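PDB 6GKV: coclaurine N-methyltransferase from Coptis japonica, which transfers a methyl group from S-adenosyl-L-methionine to the ring nitrogen of coclaurine and related tetrahydroisoquinolines in alkaloid biosynthesis. Local coordinates for residues K282-T287 with E332-N337; E290-L295 with F326-M331. All blocks are in the same frame, centred on the assembly; numbering follows the deposited sequence.

Interaction 1 of 2, residues K282-T287 with E332-N337; sequences KHFSRT and EMFGYN. With F2W (6,7-dimethoxy-2-methyl-1,2,3,4-tetrahydroisoquinolin-2-ium), chain D.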
ATOM      1  N   LYS A 282      -1.961 -18.769   8.068  1.00 47.06           N
ATOM      2  CA  LYS A 282      -2.289 -20.135   8.476  1.00 48.91           C
ATOM      3  C   LYS A 282      -1.651 -21.165   7.548  1.00 42.98           C
ATOM      4  O   LYS A 282      -1.405 -22.300   7.936  1.00 46.23           O
ATOM      5  CB  LYS A 282      -3.814 -20.335   8.508  1.00 47.11           C
ATOM      6  CG  LYS A 282      -4.469 -19.864   9.789  1.00 53.50           C
ATOM      7  CD  LYS A 282      -5.743 -20.665  10.078  1.00 61.58           C
ATOM      8  CE  LYS A 282      -6.755 -20.514   8.944  1.00 72.21           C
ATOM      9  NZ  LYS A 282      -8.146 -20.194   9.397  1.00 77.39           N
ATOM     10  N   HIS A 283      -1.415 -20.773   6.307  1.00 44.19           N
ATOM     11  CA  HIS A 283      -0.772 -21.658   5.345  1.00 43.10           C
ATOM     12  C   HIS A 283       0.696 -21.879   5.666  1.00 40.38           C
ATOM     13  O   HIS A 283       1.185 -23.020   5.667  1.00 45.42           O
ATOM     14  CB  HIS A 283      -0.914 -21.093   3.939  1.00 41.85           C
ATOM     15  CG  HIS A 283      -2.330 -20.903   3.509  1.00 39.70           C
ATOM     16  ND1 HIS A 283      -3.093 -21.929   2.992  1.00 41.49           N
ATOM     17  CD2 HIS A 283      -3.117 -19.803   3.493  1.00 46.34           C
ATOM     18  CE1 HIS A 283      -4.290 -21.471   2.681  1.00 42.04           C
ATOM     19  NE2 HIS A 283      -4.329 -20.182   2.968  1.00 45.22           N
ATOM     20  N   PHE A 284       1.423 -20.811   5.956  1.00 29.71           N
ATOM     21  CA  PHE A 284       2.823 -21.041   6.287  1.00 28.93           C
ATOM     22  C   PHE A 284       2.930 -21.607   7.697  1.00 35.84           C
ATOM     23  O   PHE A 284       3.868 -22.349   8.014  1.00 44.83           O
ATOM     24  CB  PHE A 284       3.677 -19.780   6.129  1.00 22.71           C
ATOM     25  CG  PHE A 284       5.131 -20.089   5.890  1.00 29.45           C
ATOM     26  CD1 PHE A 284       5.490 -21.359   5.505  1.00 42.27           C
ATOM     27  CD2 PHE A 284       6.114 -19.126   5.969  1.00 41.01           C
ATOM     28  CE1 PHE A 284       6.795 -21.698   5.275  1.00 48.25           C
ATOM     29  CE2 PHE A 284       7.441 -19.472   5.700  1.00 45.21           C
ATOM     30  CZ  PHE A 284       7.777 -20.769   5.374  1.00 41.36           C
ATOM     31  N   SER A 285       1.953 -21.301   8.536  1.00 41.97           N
ATOM     32  CA  SER A 285       1.965 -21.875   9.865  1.00 41.95           C
ATOM     33  C   SER A 285       1.834 -23.378   9.740  1.00 46.43           C
ATOM     34  O   SER A 285       2.589 -24.123  10.358  1.00 50.88           O
ATOM     35  CB  SER A 285       0.853 -21.300  10.731  1.00 43.32           C
ATOM     36  OG  SER A 285       1.003 -21.753  12.067  1.00 53.20           O
ATOM     37  N   ARG A 286       0.897 -23.824   8.913  1.00 43.63           N
ATOM     38  CA  ARG A 286       0.627 -25.251   8.815  1.00 44.19           C
ATOM     39  C   ARG A 286       1.776 -25.959   8.120  1.00 42.59           C
ATOM     40  O   ARG A 286       2.111 -27.102   8.453  1.00 50.48           O
ATOM     41  CB  ARG A 286      -0.683 -25.503   8.085  1.00 44.63           C
ATOM     42  CG  ARG A 286      -1.927 -25.302   8.968  1.00 51.75           C
ATOM     43  CD  ARG A 286      -3.079 -26.195   8.510  1.00 54.54           C
ATOM     44  NE  ARG A 286      -2.657 -27.587   8.374  1.00 65.43           N
ATOM     45  CZ  ARG A 286      -3.323 -28.512   7.687  1.00 74.41           C
ATOM     46  NH1 ARG A 286      -4.450 -28.190   7.063  1.00 75.63           N
ATOM     47  NH2 ARG A 286      -2.852 -29.755   7.612  1.00 78.02           N
ATOM     48  N   THR A 287       2.382 -25.267   7.165  1.00 47.34           N
ATOM     49  CA  THR A 287       3.551 -25.771   6.450  1.00 48.50           C
ATOM     50  C   THR A 287       4.693 -26.133   7.412  1.00 39.74           C
ATOM     51  O   THR A 287       5.201 -27.241   7.386  1.00 42.19           O
ATOM     52  CB  THR A 287       4.054 -24.729   5.416  1.00 28.32           C
ATOM     53  OG1 THR A 287       3.057 -24.540   4.411  1.00 37.71           O
ATOM     54  CG2 THR A 287       5.275 -25.216   4.739  1.00 34.12           C
ATOM     55  N   GLU A 332       4.393 -20.443  15.069  1.00 44.60           N
ATOM     56  CA  GLU A 332       3.784 -19.481  15.957  1.00 42.18           C
ATOM     57  C   GLU A 332       3.721 -18.100  15.337  1.00 44.05           C
ATOM     58  O   GLU A 332       2.804 -17.341  15.615  1.00 40.03           O
ATOM     59  CB  GLU A 332       4.550 -19.413  17.278  1.00 34.52           C
ATOM     60  CG  GLU A 332       4.457 -20.659  18.134  1.00 37.58           C
ATOM     61  CD  GLU A 332       3.043 -21.097  18.385  1.00 45.38           C
ATOM     62  OE1 GLU A 332       2.262 -20.292  18.952  1.00 58.53           O
ATOM     63  OE2 GLU A 332       2.715 -22.254  18.024  1.00 45.60           O
ATOM     64  N   MET A 333       4.713 -17.755  14.525  1.00 42.09           N
ATOM     65  CA  MET A 333       4.781 -16.413  13.991  1.00 37.93           C
ATOM     66  C   MET A 333       3.669 -16.209  12.963  1.00 39.62           C
ATOM     67  O   MET A 333       2.888 -15.269  13.045  1.00 40.31           O
ATOM     68  CB  MET A 333       6.151 -16.153  13.376  1.00 35.57           C
ATOM     69  CG  MET A 333       6.147 -15.002  12.440  1.00 31.08           C
ATOM     70  SD  MET A 333       7.668 -14.624  11.618  1.00 85.16           S
ATOM     71  CE  MET A 333       8.282 -13.591  12.837  1.00 23.91           C
ATOM     72  N   PHE A 334       3.590 -17.120  12.005  1.00 35.16           N
ATOM     73  CA  PHE A 334       2.607 -17.014  10.957  1.00 38.47           C
ATOM     74  C   PHE A 334       1.204 -17.420  11.383  1.00 40.53           C
ATOM     75  O   PHE A 334       0.237 -16.921  10.836  1.00 34.20           O
ATOM     76  CB  PHE A 334       3.079 -17.820   9.765  1.00 35.90           C
ATOM     77  CG  PHE A 334       4.217 -17.163   9.075  1.00 41.41           C
ATOM     78  CD1 PHE A 334       5.531 -17.408   9.488  1.00 35.05           C
ATOM     79  CD2 PHE A 334       3.980 -16.218   8.080  1.00 30.18           C
ATOM     80  CE1 PHE A 334       6.590 -16.758   8.890  1.00 28.88           C
ATOM     81  CE2 PHE A 334       5.041 -15.557   7.476  1.00 35.87           C
ATOM     82  CZ  PHE A 334       6.339 -15.830   7.876  1.00 44.18           C
ATOM     83  N   GLY A 335       1.084 -18.305  12.363  1.00 44.00           N
ATOM     84  CA  GLY A 335      -0.233 -18.691  12.852  1.00 33.91           C
ATOM     85  C   GLY A 335      -0.778 -17.731  13.891  1.00 34.39           C
ATOM     86  O   GLY A 335      -1.924 -17.873  14.308  1.00 34.98           O
ATOM     87  N   TYR A 336       0.029 -16.746  14.300  1.00 33.42           N
ATOM     88  CA  TYR A 336      -0.384 -15.777  15.322  1.00 39.93           C
ATOM     89  C   TYR A 336      -1.707 -15.100  14.958  1.00 50.31           C
ATOM     90  O   TYR A 336      -1.957 -14.791  13.767  1.00 50.15           O
ATOM     91  CB  TYR A 336       0.705 -14.716  15.531  1.00 40.06           C
ATOM     92  CG  TYR A 336       0.600 -14.003  16.868  1.00 46.27           C
ATOM     93  CD1 TYR A 336       1.095 -14.596  18.024  1.00 43.01           C
ATOM     94  CD2 TYR A 336      -0.001 -12.748  16.982  1.00 46.06           C
ATOM     95  CE1 TYR A 336       1.001 -13.966  19.241  1.00 32.79           C
ATOM     96  CE2 TYR A 336      -0.090 -12.099  18.220  1.00 37.74           C
ATOM     97  CZ  TYR A 336       0.412 -12.727  19.339  1.00 33.15           C
ATOM     98  OH  TYR A 336       0.341 -12.114  20.567  1.00 43.62           O
ATOM     99  N   ASN A 337      -2.544 -14.866  15.974  1.00 48.97           N
ATOM    100  CA  ASN A 337      -3.891 -14.265  15.787  1.00 41.67           C
ATOM    101  C   ASN A 337      -4.648 -14.796  14.591  1.00 35.92           C
ATOM    102  O   ASN A 337      -5.075 -14.023  13.747  1.00 38.22           O
ATOM    103  CB  ASN A 337      -3.805 -12.750  15.635  1.00 33.23           C
ATOM    104  CG  ASN A 337      -3.492 -12.058  16.929  1.00 53.68           C
ATOM    105  OD1 ASN A 337      -3.716 -12.611  18.020  1.00 63.48           O
ATOM    106  ND2 ASN A 337      -2.972 -10.835  16.829  1.00 51.24           N
TER
HETATM  107  CAM F2W D 502      10.229 -20.293   9.554  1.00 42.62           C
HETATM  108  OAK F2W D 502      10.170 -18.849   9.494  1.00 40.22           O
HETATM  109  CAB F2W D 502      10.538 -18.411   8.246  1.00 40.37           C
HETATM  110  CAA F2W D 502      10.867 -19.273   7.194  1.00 46.93           C
HETATM  111  CAF F2W D 502      11.239 -18.715   5.974  1.00 47.90           C
HETATM  112  CAJ F2W D 502      11.545 -19.486   4.866  1.00 54.78           C
HETATM  113  CAI F2W D 502      12.434 -18.839   3.755  1.00 59.35           C
HETATM  114  NAH F2W D 502      11.680 -17.647   3.335  1.00 65.15           N
HETATM  115  CAO F2W D 502      12.672 -16.939   2.502  1.00 72.54           C
HETATM  116  CAG F2W D 502      11.681 -16.904   4.598  1.00 50.62           C
HETATM  117  CAE F2W D 502      11.203 -17.359   5.786  1.00 40.96           C
HETATM  118  CAD F2W D 502      10.906 -16.500   6.842  1.00 34.43           C
HETATM  119  CAC F2W D 502      10.534 -17.037   8.061  1.00 27.17           C
HETATM  120  OAL F2W D 502      10.215 -16.296   9.168  1.00 42.38           O
HETATM  121  CAN F2W D 502      10.185 -14.860   9.059  1.00 31.92           C
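Phe-284 drives the edge of its ring into the face of Phe-334, a T-shaped pair with centroids 5.0 Å apart and planes at 61°. The atom over the ring is CD2 of Phe-284, which stands 3.7 Å above the plane of the Phe-334 ring, over its centre. Each ring leaves its helix by a different torsion. Phe-284 has CG trans to its own N (chi1 -156°), which lays CD2 over Phe-334 and points CE2 and CZ at the ligand; Phe-334 sets CG opposite its carbonyl carbon (chi1 -72°) and turns one face to Phe-284. The two rings then meet N-methylheliamine separately: CE2 of Phe-284 lies 3.7 Å from CAA of the ligand's aromatic ring, while CE1 of Phe-334 brings its edge to within 3.7 Å of the methoxy oxygen OAL. From the same turn of helix 313-335, Met-333 bends at its thioether to put SD 3.6 Å from the methoxy carbon CAN.

Behind the rings the backbones close up at Ser-285 and Gly-335, where Ser-285 OG sits 3.4 Å from Gly-335 CA; a CB on that glycine would run into the hydroxyl. Ser-285 OG finds its hydrogen bond across the gap, at Met-331 O, one turn before Gly-335. Ile-228 of strand 221-230 also touches both rings. With a leucine in place of Phe-334, the edge of Phe-284 would probably lose the flat aromatic face it rests on and be left freer to shift against the ligand. The wall is thus apolar and aromatic, suited to gripping the dimethoxy-substituted ring by shape and dispersion, while the ligand's hydrogen bond is made elsewhere, to Glu-198.

Interaction 2 of 2, residues E290-L295 with F326-M331; sequences EWLKRL and FCLSGM. With F2W (6,7-dimethoxy-2-methyl-1,2,3,4-tetrahydroisoquinolin-2-ium), chain D.
Helices 281-297 and 313-335 run roughly antiparallel here, the axes of the two short segments 9.2 Å apart with their directions at 152°, and the CA atoms of Leu-292 and Cys-327 are the nearest across the pair. Between them CB of Leu-292 meets CB of Cys-327 at 3.9 Å. Cys-327 carries SG opposite its carbonyl carbon (chi1 -60°), which lays the sulfur 3.7 Å from CB of Trp-291, at the edge of the indole and near its plane. Leu-292 sends CD2 the other way, 3.5 Å from CD2 of Leu-328 and 4.0 Å from SD of Met-331, whose chain crosses it at about a right angle. This is an antiparallel helix pair set beside the Rossmann-like methyltransferase sheet, and one edge of it lines the substrate pocket. There CZ3 of Trp-291 reaches CE2 of Phe-326, at the edge of that ring. One face of Phe-326 receives the ligand methoxy carbon CAM, 4.0 Å above the plane and offset toward the rim. CAM also lies 3.5 Å from CA of Gly-330, where a CB would collide with it. Met-85 of helix 79-85 packs on both Trp-291 and Cys-327.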
ATOM      1  N   GLU A 290       3.935 -29.121   9.492  1.00 47.86           N
ATOM      2  CA  GLU A 290       3.998 -30.429   8.862  1.00 56.25           C
ATOM      3  C   GLU A 290       5.454 -30.871   8.770  1.00 49.89           C
ATOM      4  O   GLU A 290       5.758 -32.061   8.852  1.00 46.69           O
ATOM      5  CB  GLU A 290       3.317 -30.404   7.483  1.00 52.95           C
ATOM      6  CG  GLU A 290       1.783 -30.224   7.553  1.00 51.76           C
ATOM      7  CD  GLU A 290       1.060 -31.420   8.174  1.00 53.26           C
ATOM      8  OE1 GLU A 290       1.352 -32.568   7.775  1.00 52.09           O
ATOM      9  OE2 GLU A 290       0.187 -31.215   9.057  1.00 57.04           O
ATOM     10  N   TRP A 291       6.335 -29.888   8.607  1.00 42.37           N
ATOM     11  CA  TRP A 291       7.767 -30.100   8.601  1.00 53.02           C
ATOM     12  C   TRP A 291       8.234 -30.631   9.960  1.00 60.65           C
ATOM     13  O   TRP A 291       9.010 -31.595  10.045  1.00 58.85           O
ATOM     14  CB  TRP A 291       8.489 -28.790   8.275  1.00 51.51           C
ATOM     15  CG  TRP A 291       8.415 -28.356   6.841  1.00 49.51           C
ATOM     16  CD1 TRP A 291       8.071 -29.122   5.767  1.00 47.01           C
ATOM     17  CD2 TRP A 291       8.696 -27.044   6.327  1.00 46.13           C
ATOM     18  NE1 TRP A 291       8.124 -28.370   4.613  1.00 42.48           N
ATOM     19  CE2 TRP A 291       8.503 -27.088   4.931  1.00 38.07           C
ATOM     20  CE3 TRP A 291       9.090 -25.829   6.914  1.00 42.41           C
ATOM     21  CZ2 TRP A 291       8.697 -25.977   4.108  1.00 32.77           C
ATOM     22  CZ3 TRP A 291       9.281 -24.716   6.091  1.00 30.12           C
ATOM     23  CH2 TRP A 291       9.092 -24.805   4.706  1.00 31.84           C
ATOM     24  N   LEU A 292       7.758 -29.983  11.021  1.00 58.13           N
ATOM     25  CA  LEU A 292       8.111 -30.364  12.382  1.00 51.85           C
ATOM     26  C   LEU A 292       7.661 -31.794  12.709  1.00 46.09           C
ATOM     27  O   LEU A 292       8.431 -32.565  13.271  1.00 46.67           O
ATOM     28  CB  LEU A 292       7.506 -29.375  13.367  1.00 49.91           C
ATOM     29  CG  LEU A 292       7.638 -29.702  14.850  1.00 56.60           C
ATOM     30  CD1 LEU A 292       9.108 -29.715  15.262  1.00 57.45           C
ATOM     31  CD2 LEU A 292       6.821 -28.718  15.704  1.00 51.77           C
ATOM     32  N   LYS A 293       6.427 -32.150  12.346  1.00 52.86           N
ATOM     33  CA  LYS A 293       5.951 -33.535  12.511  1.00 57.90           C
ATOM     34  C   LYS A 293       6.890 -34.515  11.826  1.00 54.98           C
ATOM     35  O   LYS A 293       7.113 -35.613  12.315  1.00 58.64           O
ATOM     36  CB  LYS A 293       4.546 -33.732  11.933  1.00 56.73           C
ATOM     37  CG  LYS A 293       3.376 -33.250  12.789  1.00 62.78           C
ATOM     38  CD  LYS A 293       2.061 -33.364  11.990  1.00 59.44           C
ATOM     39  CE  LYS A 293       0.927 -32.579  12.627  1.00 65.94           C
ATOM     40  NZ  LYS A 293      -0.258 -32.413  11.710  1.00 70.93           N
ATOM     41  N   ARG A 294       7.420 -34.113  10.676  1.00 51.45           N
ATOM     42  CA  ARG A 294       8.270 -35.001   9.899  1.00 58.23           C
ATOM     43  C   ARG A 294       9.634 -35.187  10.528  1.00 52.27           C
ATOM     44  O   ARG A 294      10.220 -36.250  10.408  1.00 61.33           O
ATOM     45  CB  ARG A 294       8.410 -34.489   8.471  1.00 60.26           C
ATOM     46  CG  ARG A 294       7.173 -34.763   7.662  1.00 64.57           C
ATOM     47  CD  ARG A 294       7.185 -34.097   6.299  1.00 63.89           C
ATOM     48  NE  ARG A 294       6.016 -34.536   5.553  1.00 67.63           N
ATOM     49  CZ  ARG A 294       6.064 -35.354   4.512  1.00 72.79           C
ATOM     50  NH1 ARG A 294       7.231 -35.799   4.060  1.00 68.69           N
ATOM     51  NH2 ARG A 294       4.938 -35.707   3.911  1.00 81.55           N
ATOM     52  N   LEU A 295      10.143 -34.153  11.189  1.00 47.23           N
ATOM     53  CA  LEU A 295      11.369 -34.292  11.962  1.00 48.11           C
ATOM     54  C   LEU A 295      11.205 -35.379  13.024  1.00 50.75           C
ATOM     55  O   LEU A 295      11.723 -36.481  12.876  1.00 57.43           O
ATOM     56  CB  LEU A 295      11.754 -32.964  12.613  1.00 50.01           C
ATOM     57  CG  LEU A 295      12.238 -31.876  11.664  1.00 59.59           C
ATOM     58  CD1 LEU A 295      12.729 -30.653  12.431  1.00 62.53           C
ATOM     59  CD2 LEU A 295      13.330 -32.441  10.783  1.00 62.03           C
ATOM     60  N   PHE A 326      13.335 -23.682  13.983  1.00 47.54           N
ATOM     61  CA  PHE A 326      13.020 -23.113  12.679  1.00 45.39           C
ATOM     62  C   PHE A 326      11.521 -23.173  12.467  1.00 40.05           C
ATOM     63  O   PHE A 326      10.852 -22.176  12.233  1.00 50.43           O
ATOM     64  CB  PHE A 326      13.736 -23.904  11.586  1.00 45.14           C
ATOM     65  CG  PHE A 326      13.580 -23.342  10.214  1.00 46.90           C
ATOM     66  CD1 PHE A 326      14.496 -22.411   9.726  1.00 52.20           C
ATOM     67  CD2 PHE A 326      12.551 -23.764   9.390  1.00 43.59           C
ATOM     68  CE1 PHE A 326      14.376 -21.900   8.442  1.00 44.49           C
ATOM     69  CE2 PHE A 326      12.420 -23.252   8.115  1.00 46.15           C
ATOM     70  CZ  PHE A 326      13.337 -22.320   7.643  1.00 44.26           C
ATOM     71  N   CYS A 327      11.023 -24.395  12.550  1.00 40.10           N
ATOM     72  CA  CYS A 327       9.641 -24.734  12.323  1.00 40.34           C
ATOM     73  C   CYS A 327       8.697 -24.195  13.416  1.00 41.95           C
ATOM     74  O   CYS A 327       7.563 -23.813  13.132  1.00 50.49           O
ATOM     75  CB  CYS A 327       9.524 -26.251  12.200  1.00 35.14           C
ATOM     76  SG  CYS A 327      10.472 -26.951  10.866  1.00 63.53           S
ATOM     77  N   LEU A 328       9.166 -24.146  14.654  1.00 38.44           N
ATOM     78  CA  LEU A 328       8.362 -23.619  15.747  1.00 35.27           C
ATOM     79  C   LEU A 328       8.204 -22.119  15.578  1.00 43.87           C
ATOM     80  O   LEU A 328       7.091 -21.581  15.775  1.00 40.99           O
ATOM     81  CB  LEU A 328       9.000 -23.926  17.105  1.00 33.69           C
ATOM     82  CG  LEU A 328       9.080 -25.367  17.636  1.00 42.09           C
ATOM     83  CD1 LEU A 328       9.721 -25.312  18.982  1.00 40.05           C
ATOM     84  CD2 LEU A 328       7.706 -26.017  17.764  1.00 48.97           C
ATOM     85  N   SER A 329       9.317 -21.444  15.258  1.00 31.08           N
ATOM     86  CA  SER A 329       9.267 -20.029  14.902  1.00 41.54           C
ATOM     87  C   SER A 329       8.248 -19.796  13.780  1.00 42.64           C
ATOM     88  O   SER A 329       7.392 -18.926  13.884  1.00 44.01           O
ATOM     89  CB  SER A 329      10.632 -19.519  14.465  1.00 42.67           C
ATOM     90  OG  SER A 329      11.503 -19.451  15.569  1.00 49.82           O
ATOM     91  N   GLY A 330       8.334 -20.597  12.723  1.00 39.78           N
ATOM     92  CA  GLY A 330       7.389 -20.502  11.625  1.00 49.07           C
ATOM     93  C   GLY A 330       5.949 -20.736  12.047  1.00 48.55           C
ATOM     94  O   GLY A 330       5.059 -19.970  11.679  1.00 45.20           O
ATOM     95  N   MET A 331       5.713 -21.792  12.818  1.00 46.91           N
ATOM     96  CA  MET A 331       4.360 -22.092  13.292  1.00 51.37           C
ATOM     97  C   MET A 331       3.706 -20.943  14.061  1.00 44.01           C
ATOM     98  O   MET A 331       2.606 -20.525  13.753  1.00 39.46           O
ATOM     99  CB  MET A 331       4.364 -23.324  14.185  1.00 51.80           C
ATOM    100  CG  MET A 331       4.056 -24.604  13.462  1.00 64.24           C
ATOM    101  SD  MET A 331       4.092 -25.991  14.607  1.00 96.34           S
ATOM    102  CE  MET A 331       2.713 -25.605  15.645  1.00 52.83           C
TER
HETATM  103  CAM F2W D 502      10.229 -20.293   9.554  1.00 42.62           C
HETATM  104  OAK F2W D 502      10.170 -18.849   9.494  1.00 40.22           O
HETATM  105  CAB F2W D 502      10.538 -18.411   8.246  1.00 40.37           C
HETATM  106  CAA F2W D 502      10.867 -19.273   7.194  1.00 46.93           C
HETATM  107  CAF F2W D 502      11.239 -18.715   5.974  1.00 47.90           C
HETATM  108  CAJ F2W D 502      11.545 -19.486   4.866  1.00 54.78           C
HETATM  109  CAI F2W D 502      12.434 -18.839   3.755  1.00 59.35           C
HETATM  110  NAH F2W D 502      11.680 -17.647   3.335  1.00 65.15           N
HETATM  111  CAO F2W D 502      12.672 -16.939   2.502  1.00 72.54           C
HETATM  112  CAG F2W D 502      11.681 -16.904   4.598  1.00 50.62           C
HETATM  113  CAE F2W D 502      11.203 -17.359   5.786  1.00 40.96           C
HETATM  114  CAD F2W D 502      10.906 -16.500   6.842  1.00 34.43           C
HETATM  115  CAC F2W D 502      10.534 -17.037   8.061  1.00 27.17           C
HETATM  116  OAL F2W D 502      10.215 -16.296   9.168  1.00 42.38           O
HETATM  117  CAN F2W D 502      10.185 -14.860   9.059  1.00 31.92           C

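In the fold
From the N terminus, the chain runs through helix 21-39, which later flanks helix 313-335, and through most of the central sheet, before strand 272-279 leads into helix 281-297. Segment 282-287 comes first on that helix and 290-295 second; after helix 299-309 the chain returns along helix 313-335, meeting 326-331 before 332-337. Interaction 2 therefore closes the inner loop and is nested within the one closed by interaction 1. The two contacts, their centres about 10 Å apart, touch directly: Phe-284 CE1 packs 3.9 Å from Trp-291 CH2. Both border N-methylheliamine, and beyond interaction 1 the chain ends in strand 342-350, back in the sheet.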